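Local coordinates for protein methyltransferase 1 (Methanosarcina barkeri, PDB 2I2X) that carries a corrinoid cofactor that takes up the methyl group of methanol and passes it on toward coenzyme M in methanogenesis, at residues 28-33 / 85-90; 123-128 / 151-156; 175-180 / 236-241. One frame throughout, in Å; residues are numbered along the deposited sequence.

Three contacts follow one another along the chain. Interaction 1 closes first: after a mainly helical excursion the end of helix 72-89 returns to helix 26-33, which ties together the N-terminal helical part. Interaction 2 then closes the short beta-alpha-beta loop from strand 125-130 through helix 138-149 to strand 153-158. Interaction 3 spans a longer loop, bringing helix 233-242 back onto strand 177-181. The three are in series, without nesting or crossing. Interactions 2 and 3 touch, because strands 125-130 and 177-181 are neighbours in one parallel sheet, whereas the centre of interaction 1 lies about 25 Å from the centre of each.

Interaction 1. Residues 28-33 / 85-90; sequences EAAEEL and IRLYDE
Leu-87 points from helix 72-89 into the face that Ala-29, Ala-30 and Leu-33 present on helix 26-33, and its two methyls divide the work. CD1 lies 3.8 Å from Ala-30 CB, while CD2 sits between Ala-29 and Leu-33, at 3.8 Å from Leu-33 CD1. Leu-87 and Leu-33 slide past each other in opposite directions. Leu-87 thus bridges the gap between helix axes 10.8 Å apart, whose N-to-C directions differ by 133°, and its methyls reach the CB atoms of both alanines. Phe-48 of helix 41-48 touches both Ala-30 and Leu-87, continuing this buried side.

The other side is looser and faces solvent. Here Arg-86 crosses Leu-33 at about a right angle. The leucine lies over one face of the guanidinium, its CD2 3.5 Å from Arg-86 NH2, and its other methyl, CD1, rests 4.0 Å from Arg-86 CG. The Arg-86 chain bends at chi2 (109°), and its NE donates to Glu-90 OE2 at 3.0 Å in a salt bridge one helical turn along, with the acceptor tilted 18° out of the guanidinium plane.

All contacts between the two segments are thus apolar or over the guanidinium face. The salt bridge stays within segment 85-90, which implies that it probably restrains the arginine chain, while methyl contacts account for the join.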
# COMPACT_ATOMS: atom_id res chain seq x y z
N GLU B 28 -42.01 -2.11 14.64
CA GLU B 28 -43.10 -2.06 13.65
C GLU B 28 -42.93 -2.96 12.43
O GLU B 28 -43.91 -3.43 11.86
CB GLU B 28 -43.32 -0.64 13.14
CG GLU B 28 -43.48 0.40 14.22
CD GLU B 28 -43.32 1.81 13.69
OE1 GLU B 28 -42.70 1.98 12.60
OE2 GLU B 28 -43.80 2.74 14.37
N ALA B 29 -41.68 -3.18 12.02
CA ALA B 29 -41.39 -3.98 10.83
C ALA B 29 -41.59 -5.48 11.09
O ALA B 29 -42.09 -6.19 10.21
CB ALA B 29 -39.99 -3.69 10.32
N ALA B 30 -41.19 -5.96 12.27
CA ALA B 30 -41.48 -7.33 12.71
C ALA B 30 -42.99 -7.56 12.85
O ALA B 30 -43.50 -8.59 12.44
CB ALA B 30 -40.77 -7.65 14.03
N GLU B 31 -43.67 -6.56 13.42
CA GLU B 31 -45.12 -6.53 13.55
C GLU B 31 -45.83 -6.90 12.24
O GLU B 31 -46.61 -7.84 12.22
CB GLU B 31 -45.57 -5.15 14.06
CG GLU B 31 -46.93 -5.12 14.75
CD GLU B 31 -47.08 -6.16 15.88
OE1 GLU B 31 -46.13 -6.38 16.69
OE2 GLU B 31 -48.17 -6.75 15.95
N GLU B 32 -45.54 -6.18 11.17
CA GLU B 32 -46.04 -6.50 9.83
C GLU B 32 -45.85 -7.98 9.39
O GLU B 32 -46.63 -8.49 8.59
CB GLU B 32 -45.37 -5.60 8.78
CG GLU B 32 -45.72 -4.13 8.85
CD GLU B 32 -45.26 -3.39 7.61
OE1 GLU B 32 -44.43 -3.96 6.85
OE2 GLU B 32 -45.72 -2.24 7.37
N LEU B 33 -44.83 -8.65 9.92
CA LEU B 33 -44.45 -9.99 9.44
C LEU B 33 -44.85 -11.16 10.36
O LEU B 33 -44.83 -12.33 9.93
CB LEU B 33 -42.96 -10.05 9.12
CG LEU B 33 -42.41 -9.00 8.15
CD1 LEU B 33 -40.91 -9.13 8.08
CD2 LEU B 33 -43.04 -9.10 6.76
N ILE B 85 -34.58 -13.46 10.31
CA ILE B 85 -33.67 -13.56 9.15
C ILE B 85 -34.04 -12.62 8.01
O ILE B 85 -33.15 -12.07 7.33
CB ILE B 85 -33.62 -15.01 8.63
CG1 ILE B 85 -33.10 -15.94 9.73
CG2 ILE B 85 -32.75 -15.15 7.37
CD1 ILE B 85 -33.92 -17.22 9.83
N ARG B 86 -35.34 -12.43 7.77
CA ARG B 86 -35.80 -11.52 6.72
C ARG B 86 -35.34 -10.09 7.04
O ARG B 86 -34.74 -9.40 6.20
CB ARG B 86 -37.32 -11.62 6.56
CG ARG B 86 -37.97 -10.49 5.76
CD ARG B 86 -38.48 -10.95 4.39
NE ARG B 86 -39.55 -10.06 3.92
CZ ARG B 86 -40.85 -10.34 3.99
NH1 ARG B 86 -41.27 -11.49 4.48
NH2 ARG B 86 -41.74 -9.46 3.55
N LEU B 87 -35.60 -9.66 8.27
CA LEU B 87 -35.21 -8.34 8.73
C LEU B 87 -33.70 -8.15 8.79
O LEU B 87 -33.21 -7.08 8.43
CB LEU B 87 -35.86 -8.03 10.07
CG LEU B 87 -37.39 -8.03 10.03
CD1 LEU B 87 -37.95 -7.88 11.44
CD2 LEU B 87 -37.97 -6.98 9.08
N TYR B 88 -32.97 -9.17 9.22
CA TYR B 88 -31.52 -9.14 9.11
C TYR B 88 -31.09 -8.92 7.66
O TYR B 88 -30.27 -8.03 7.38
CB TYR B 88 -30.90 -10.40 9.68
CG TYR B 88 -29.39 -10.43 9.64
CD1 TYR B 88 -28.64 -9.42 10.24
CD2 TYR B 88 -28.71 -11.46 8.99
CE1 TYR B 88 -27.25 -9.44 10.20
CE2 TYR B 88 -27.31 -11.49 8.94
CZ TYR B 88 -26.59 -10.48 9.56
OH TYR B 88 -25.23 -10.50 9.52
N ASP B 89 -31.64 -9.72 6.74
CA ASP B 89 -31.36 -9.59 5.29
C ASP B 89 -31.69 -8.21 4.73
O ASP B 89 -30.91 -7.66 3.96
CB ASP B 89 -32.11 -10.64 4.46
CG ASP B 89 -31.40 -11.97 4.43
OD1 ASP B 89 -30.15 -12.03 4.58
OD2 ASP B 89 -32.09 -12.99 4.24
N GLU B 90 -32.83 -7.67 5.12
CA GLU B 90 -33.23 -6.32 4.73
C GLU B 90 -32.43 -5.25 5.47
O GLU B 90 -32.57 -4.07 5.17
CB GLU B 90 -34.72 -6.12 4.97
CG GLU B 90 -35.61 -6.90 4.02
CD GLU B 90 -37.07 -6.74 4.34
OE1 GLU B 90 -37.43 -5.73 5.00
OE2 GLU B 90 -37.86 -7.62 3.92

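Interaction 2. Residues 123-128 / 151-156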
# COMPACT_ATOMS: atom_id res chain seq x y z
N LYS B 123 -33.59 -30.43 7.77
CA LYS B 123 -33.42 -30.50 6.32
C LYS B 123 -32.12 -31.18 5.87
O LYS B 123 -31.78 -31.16 4.68
CB LYS B 123 -33.53 -29.10 5.70
CG LYS B 123 -34.69 -28.27 6.25
CD LYS B 123 -35.41 -27.51 5.16
CE LYS B 123 -34.77 -26.16 4.87
NZ LYS B 123 -33.64 -26.27 3.90
N GLY B 124 -31.43 -31.81 6.82
CA GLY B 124 -30.12 -32.42 6.58
C GLY B 124 -29.16 -32.03 7.69
O GLY B 124 -29.52 -31.24 8.57
N THR B 125 -27.95 -32.59 7.67
CA THR B 125 -26.92 -32.26 8.65
C THR B 125 -25.75 -31.51 8.00
O THR B 125 -25.29 -31.88 6.92
CB THR B 125 -26.43 -33.53 9.43
OG1 THR B 125 -27.43 -33.91 10.39
CG2 THR B 125 -25.14 -33.27 10.20
N VAL B 126 -25.30 -30.43 8.66
CA VAL B 126 -24.05 -29.75 8.29
C VAL B 126 -23.04 -29.86 9.44
O VAL B 126 -23.39 -29.69 10.61
CB VAL B 126 -24.26 -28.26 7.93
CG1 VAL B 126 -22.99 -27.67 7.37
CG2 VAL B 126 -25.38 -28.09 6.92
N VAL B 127 -21.80 -30.19 9.08
CA VAL B 127 -20.67 -30.14 10.01
C VAL B 127 -19.93 -28.83 9.73
O VAL B 127 -19.71 -28.47 8.56
CB VAL B 127 -19.71 -31.36 9.82
CG1 VAL B 127 -18.48 -31.24 10.72
CG2 VAL B 127 -20.43 -32.64 10.11
N CYS B 128 -19.57 -28.13 10.80
CA CYS B 128 -18.82 -26.87 10.72
C CYS B 128 -17.55 -26.90 11.54
O CYS B 128 -17.54 -27.37 12.68
CB CYS B 128 -19.69 -25.72 11.19
SG CYS B 128 -21.19 -25.56 10.23
N GLY B 151 -33.16 -23.89 9.14
CA GLY B 151 -33.77 -25.21 9.34
C GLY B 151 -32.84 -26.41 9.30
O GLY B 151 -33.31 -27.55 9.24
N TYR B 152 -31.53 -26.17 9.33
CA TYR B 152 -30.56 -27.25 9.31
C TYR B 152 -30.03 -27.56 10.70
O TYR B 152 -30.13 -26.75 11.63
CB TYR B 152 -29.39 -26.92 8.39
CG TYR B 152 -29.73 -26.66 6.92
CD1 TYR B 152 -30.30 -25.45 6.52
CD2 TYR B 152 -29.43 -27.60 5.94
CE1 TYR B 152 -30.59 -25.20 5.18
CE2 TYR B 152 -29.71 -27.36 4.59
CZ TYR B 152 -30.29 -26.16 4.22
OH TYR B 152 -30.58 -25.92 2.90
N ASN B 153 -29.47 -28.76 10.83
CA ASN B 153 -28.91 -29.25 12.08
C ASN B 153 -27.38 -29.22 12.01
O ASN B 153 -26.79 -29.71 11.04
CB ASN B 153 -29.45 -30.66 12.35
CG ASN B 153 -28.79 -31.32 13.56
OD1 ASN B 153 -27.89 -32.15 13.40
ND2 ASN B 153 -29.25 -30.98 14.76
N VAL B 154 -26.75 -28.65 13.03
CA VAL B 154 -25.31 -28.38 12.97
C VAL B 154 -24.54 -28.93 14.16
O VAL B 154 -24.70 -28.48 15.30
CB VAL B 154 -24.99 -26.86 12.80
CG1 VAL B 154 -23.51 -26.57 13.03
CG2 VAL B 154 -25.43 -26.37 11.42
N VAL B 155 -23.70 -29.92 13.88
CA VAL B 155 -22.69 -30.34 14.83
C VAL B 155 -21.53 -29.37 14.65
O VAL B 155 -20.96 -29.26 13.56
CB VAL B 155 -22.30 -31.87 14.67
CG1 VAL B 155 -22.36 -32.31 13.22
CG2 VAL B 155 -20.95 -32.20 15.30
N ASP B 156 -21.24 -28.62 15.71
CA ASP B 156 -20.20 -27.58 15.72
C ASP B 156 -18.89 -28.14 16.27
O ASP B 156 -18.73 -28.28 17.48
CB ASP B 156 -20.70 -26.38 16.54
CG ASP B 156 -19.73 -25.18 16.54
OD1 ASP B 156 -18.56 -25.31 16.11
OD2 ASP B 156 -20.16 -24.10 17.00
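Backbone hydrogen bonds join Lys-123 to Gly-151 and continue along strands 125-130 and 153-158, which run parallel with their short axes 4.9 Å apart and 25° from alignment. Val-126 N donates to Asn-153 O at 2.9 Å, the shortest of the set, with an N-H...O angle of 169°. Cys-128 N reaches Val-155 O at 3.3 Å, and Lys-123 N reaches Gly-151 O before the strands begin. The returning bonds, Asn-153 N to Gly-124 O and Val-155 N to Val-126 O, are weak; Val-126 O also receives a CA-H...O contact from Val-154 CA at 3.3 Å.

Apolar contacts lie on both faces of the sheet. On one, Val-127 CG2 lies 3.7 Å from Val-155 CG1, the two side chains lying side by side. On the other, Cys-128 SG meets Val-154 CG1 at 3.8 Å, and Val-126 CG2 approaches Tyr-152 CD2 obliquely; Leu-147 of helix 138-149 covers Cys-128 and Val-154.

Lys-123 and Tyr-152 form a mixed contact ahead of the strands. Lys-123 CB stands over one ring face, offset toward the rim, and the bent chain brings Lys-123 NZ to 3.2 Å from Tyr-152 OH. That hydroxyl is probably hydrogen-bonded to Asp-239 OD1, though their modelled separation is doubtfully short.

In this beta-alpha-beta unit, alternating N-H to O=C bonds fix a parallel register pairing Val-126 with Val-154, valines contribute to both faces, and a long, weak ion pair with Lys-123 may temper the charge of Asp-239.

Interaction 3. Residues 175-180 / 236-241; sequences PIMLTG and KIADAI
Helix 233-242 packs against a strand of the parallel sheet in the Rossmann-like cobalamin-binding domain, and this contact brings it over the beginning of strand 177-181. The short axes run nearly antiparallel (162°) at 9.9 Å, and the side chains between them are apolar.

Met-177 carries the centre. Its chain leaves with CG anti to the backbone N (chi1 156°); chi2 (144°) then sets the sulfur against the helix, and the bend at chi3 turns CE toward Ile-237. SD lies 3.8 Å from Ile-237 CG2 and 3.9 Å from Ala-238 CB, while CE reaches the same Ile-237 methyl at 4.0 Å. Met-177 crosses Ile-237 at about a right angle, with the thioether end against one branch of the isoleucine. CE also extends toward Ile-241 CD1, a wider approach of 4.4 Å.

A second patch lies at the start of segment 175-180. Ile-241 points its CG2 branch at Ile-176, touching both Ile-176 CB at 4.0 Å and the backbone Ile-176 O at 3.8 Å. One methyl thus packs against side chain and main chain together. Asp-239, by contrast, points its CB away from the strand.

Farther along the strand, Thr-179 and Gly-180 touch the bound 5-hydroxybenzimidazolylcobamide, so the strand that packs on the helix continues into the cofactor pocket. Strands 125-130 and 207-210 flank strand 177-181, giving Met-177 contacts with Val-126 and Ala-208, while helix 248-255 meets Ile-237 through Phe-255 and Ile-241 through Leu-251.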
# COMPACT_ATOMS: atom_id res chain seq x y z
N PRO B 175 -23.23 -35.93 7.01
CA PRO B 175 -23.79 -34.63 6.72
C PRO B 175 -23.94 -34.43 5.22
O PRO B 175 -23.30 -35.14 4.43
CB PRO B 175 -22.75 -33.67 7.29
CG PRO B 175 -21.46 -34.40 7.12
CD PRO B 175 -21.78 -35.85 7.31
N ILE B 176 -24.77 -33.48 4.83
CA ILE B 176 -24.95 -33.15 3.43
C ILE B 176 -23.88 -32.14 2.96
O ILE B 176 -23.59 -32.03 1.76
CB ILE B 176 -26.36 -32.59 3.18
CG1 ILE B 176 -26.73 -31.56 4.26
CG2 ILE B 176 -27.37 -33.75 3.13
CD1 ILE B 176 -27.55 -30.40 3.76
N MET B 177 -23.29 -31.44 3.93
CA MET B 177 -22.41 -30.32 3.65
C MET B 177 -21.38 -30.10 4.75
O MET B 177 -21.71 -30.13 5.94
CB MET B 177 -23.25 -29.07 3.46
CG MET B 177 -22.53 -27.78 3.72
SD MET B 177 -23.13 -26.59 2.55
CE MET B 177 -22.20 -27.09 1.11
N LEU B 178 -20.14 -29.86 4.33
CA LEU B 178 -19.07 -29.53 5.25
C LEU B 178 -18.68 -28.06 5.08
O LEU B 178 -18.37 -27.65 3.97
CB LEU B 178 -17.87 -30.42 4.96
CG LEU B 178 -16.62 -30.24 5.82
CD1 LEU B 178 -16.93 -30.67 7.24
CD2 LEU B 178 -15.47 -31.06 5.23
N THR B 179 -18.71 -27.28 6.17
CA THR B 179 -18.18 -25.90 6.14
C THR B 179 -16.81 -25.79 6.80
O THR B 179 -16.51 -26.48 7.78
CB THR B 179 -19.13 -24.80 6.76
OG1 THR B 179 -19.14 -24.90 8.18
CG2 THR B 179 -20.54 -24.92 6.25
N GLY B 180 -15.98 -24.91 6.24
CA GLY B 180 -14.67 -24.58 6.81
C GLY B 180 -14.39 -23.08 6.81
O GLY B 180 -14.77 -22.37 5.87
N LYS B 236 -27.68 -20.84 1.49
CA LYS B 236 -27.92 -20.75 0.04
C LYS B 236 -27.22 -21.86 -0.74
O LYS B 236 -27.76 -22.39 -1.71
CB LYS B 236 -27.48 -19.37 -0.47
CG LYS B 236 -28.12 -18.93 -1.78
CD LYS B 236 -27.85 -17.45 -2.07
CE LYS B 236 -28.58 -16.97 -3.33
NZ LYS B 236 -28.29 -15.55 -3.66
N ILE B 237 -26.01 -22.20 -0.31
CA ILE B 237 -25.22 -23.27 -0.91
C ILE B 237 -25.69 -24.66 -0.43
O ILE B 237 -25.44 -25.67 -1.09
CB ILE B 237 -23.69 -23.05 -0.68
CG1 ILE B 237 -22.83 -23.91 -1.60
CG2 ILE B 237 -23.30 -23.23 0.79
CD1 ILE B 237 -22.39 -23.17 -2.84
N ALA B 238 -26.37 -24.69 0.72
CA ALA B 238 -26.91 -25.93 1.28
C ALA B 238 -28.31 -26.22 0.73
O ALA B 238 -28.75 -27.37 0.70
CB ALA B 238 -26.93 -25.86 2.80
N ASP B 239 -29.00 -25.16 0.30
CA ASP B 239 -30.31 -25.29 -0.36
C ASP B 239 -30.19 -25.98 -1.73
O ASP B 239 -31.11 -26.68 -2.15
CB ASP B 239 -31.00 -23.92 -0.49
CG ASP B 239 -31.65 -23.46 0.81
OD1 ASP B 239 -31.76 -24.26 1.77
OD2 ASP B 239 -32.05 -22.29 0.88
N ALA B 240 -29.06 -25.77 -2.41
CA ALA B 240 -28.78 -26.41 -3.70
C ALA B 240 -28.44 -27.90 -3.57
O ALA B 240 -28.59 -28.66 -4.53
CB ALA B 240 -27.68 -25.66 -4.44
N ILE B 241 -27.97 -28.31 -2.39
CA ILE B 241 -27.76 -29.73 -2.07
C ILE B 241 -29.13 -30.38 -1.90
O ILE B 241 -29.35 -31.50 -2.36
CB ILE B 241 -26.93 -29.95 -0.77
CG1 ILE B 241 -25.72 -29.00 -0.69
CG2 ILE B 241 -26.52 -31.43 -0.62
CD1 ILE B 241 -24.72 -29.09 -1.83